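PKS_KS domain-containing protein (PDB 6SMO) probably catalyses carbon-carbon bond formation as a beta-ketoacyl-[acyl-carrier-protein] synthase of the thiolase-like superfamily and holds a bound polyketone chain in its pocket. Local coordinates at residues I212-A217 against I266-S271. Numbering follows the deposited sequence.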
loop_
_atom_site.group_PDB
_atom_site.type_symbol
_atom_site.label_atom_id
_atom_site.label_comp_id
_atom_site.label_asym_id
_atom_site.label_seq_id
_atom_site.Cartn_x
_atom_site.Cartn_y
_atom_site.Cartn_z
ATOM N N ILE B 212 9.549 -7.591 20.445
ATOM C CA ILE B 212 10.149 -6.406 19.761
ATOM C C ILE B 212 9.570 -6.332 18.342
ATOM O O ILE B 212 9.204 -7.393 17.801
ATOM C CB ILE B 212 11.691 -6.491 19.744
ATOM C CG1 ILE B 212 12.263 -6.975 21.081
ATOM C CG2 ILE B 212 12.299 -5.159 19.328
ATOM C CD1 ILE B 212 13.679 -7.498 20.990
ATOM N N MET B 213 9.488 -5.129 17.767
ATOM C CA MET B 213 8.998 -4.907 16.379
ATOM C C MET B 213 9.580 -3.601 15.821
ATOM O O MET B 213 9.314 -2.534 16.407
ATOM C CB MET B 213 7.467 -4.850 16.345
ATOM C CG MET B 213 6.876 -5.258 15.009
ATOM S SD MET B 213 6.835 -7.051 14.778
ATOM C CE MET B 213 6.314 -7.147 13.065
ATOM N N LEU B 214 10.350 -3.695 14.733
ATOM C CA LEU B 214 10.890 -2.534 13.975
ATOM C C LEU B 214 9.854 -2.116 12.924
ATOM O O LEU B 214 9.667 -2.866 11.947
ATOM C CB LEU B 214 12.226 -2.926 13.333
ATOM C CG LEU B 214 13.053 -1.771 12.771
ATOM C CD1 LEU B 214 14.542 -2.022 12.961
ATOM C CD2 LEU B 214 12.739 -1.529 11.302
ATOM N N ALA B 215 9.200 -0.968 13.133
ATOM C CA ALA B 215 8.080 -0.462 12.305
ATOM C C ALA B 215 8.412 0.936 11.769
ATOM O O ALA B 215 9.260 1.618 12.374
ATOM C CB ALA B 215 6.811 -0.454 13.121
ATOM N N GLY B 216 7.757 1.334 10.673
ATOM C CA GLY B 216 7.903 2.666 10.052
ATOM C C GLY B 216 7.666 2.625 8.552
ATOM O O GLY B 216 6.896 1.756 8.095
ATOM N N ALA B 217 8.303 3.540 7.810
ATOM C CA ALA B 217 8.204 3.649 6.335
ATOM C C ALA B 217 9.399 4.430 5.772
ATOM O O ALA B 217 9.899 5.338 6.465
ATOM C CB ALA B 217 6.897 4.301 5.959
ATOM N N ILE B 266 11.634 5.411 11.350
ATOM C CA ILE B 266 11.662 4.046 11.958
ATOM C C ILE B 266 11.430 4.182 13.466
ATOM O O ILE B 266 12.195 4.919 14.119
ATOM C CB ILE B 266 12.984 3.314 11.642
ATOM C CG1 ILE B 266 13.188 3.108 10.137
ATOM C CG2 ILE B 266 13.072 1.997 12.403
ATOM C CD1 ILE B 266 12.208 2.151 9.492
ATOM N N LEU B 267 10.403 3.498 13.981
ATOM C CA LEU B 267 10.076 3.406 15.429
ATOM C C LEU B 267 10.311 1.966 15.895
ATOM O O LEU B 267 9.766 1.044 15.256
ATOM C CB LEU B 267 8.614 3.814 15.649
ATOM C CG LEU B 267 8.299 5.300 15.490
ATOM C CD1 LEU B 267 8.099 5.671 14.028
ATOM C CD2 LEU B 267 7.067 5.677 16.300
ATOM N N ILE B 268 11.094 1.783 16.964
ATOM C CA ILE B 268 11.264 0.472 17.657
ATOM C C ILE B 268 10.111 0.320 18.655
ATOM O O ILE B 268 10.211 0.874 19.767
ATOM C CB ILE B 268 12.643 0.361 18.344
ATOM C CG1 ILE B 268 13.797 0.641 17.376
ATOM C CG2 ILE B 268 12.799 -0.992 19.025
ATOM C CD1 ILE B 268 13.844 -0.270 16.167
ATOM N N LEU B 269 9.050 -0.384 18.249
ATOM C CA LEU B 269 7.896 -0.741 19.117
ATOM C C LEU B 269 8.222 -2.051 19.841
ATOM O O LEU B 269 8.794 -2.950 19.197
ATOM C CB LEU B 269 6.630 -0.895 18.265
ATOM C CG LEU B 269 6.342 0.224 17.265
ATOM C CD1 LEU B 269 5.021 -0.024 16.554
ATOM C CD2 LEU B 269 6.329 1.585 17.943
ATOM N N GLU B 270 7.885 -2.151 21.130
ATOM C CA GLU B 270 8.008 -3.414 21.906
ATOM C C GLU B 270 7.018 -3.416 23.075
ATOM O O GLU B 270 6.421 -2.359 23.360
ATOM C CB GLU B 270 9.450 -3.635 22.371
ATOM C CG GLU B 270 10.046 -2.493 23.173
ATOM C CD GLU B 270 11.478 -2.753 23.616
ATOM O OE1 GLU B 270 11.675 -3.598 24.511
ATOM O OE2 GLU B 270 12.393 -2.121 23.052
ATOM N N SER B 271 6.851 -4.585 23.700
ATOM C CA SER B 271 5.948 -4.840 24.854
ATOM C C SER B 271 6.375 -3.980 26.049
ATOM O O SER B 271 7.588 -3.727 26.193
ATOM C CB SER B 271 5.941 -6.306 25.207
ATOM O OG SER B 271 5.089 -6.564 26.312
#
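Met213 and Leu269 form one hydrogen-bonded antiparallel pair, and Ala215 and Leu267 the next, where segments 212-217 and 266-271, parts of strands 212-219 and 263-271, run side by side at 154° in the N-terminal half of the thiolase fold. Each pair closes a ring of two backbone bonds: Met213 N gives to Leu269 O at 2.7 Å and Leu269 N to Met213 O, both bent to 133°, whereas Ala215 N to Leu267 O and the return bond, Leu267 N to Ala215 O at 2.7 Å, are both straighter. The other edge of 212-217 bonds to strand 123-128, and strand 29-37 lies beyond 266-271, which places the pair inside the central sheet. On the face beneath helix 95-111, Leu214 packs against two isoleucines of the neighbouring strand: its CD2 meets Ile266 CG2 at 3.7 Å, and its CD1 reaches Ile268 CD1, also at 3.7 Å. With Leu214 CG anti to the backbone N (chi1 -168°), CG itself lies 3.8 Å from both Ile266 CG2 and Ile268 CD1. Further along this face, Glu270 is buried, but both its carboxylate oxygens are engaged, OE1 by His274 and OE2 by Thr32 and Arg278. The reverse face carries Met213, Ala215, Leu267 and Leu269. Helix 193-206 covers Met213, Ala215 and Leu269, while helix 372-388 meets Leu267. Here Leu269 slants across to the neighbouring pair, bringing its CD1 to 3.9 Å from Ala215 CB.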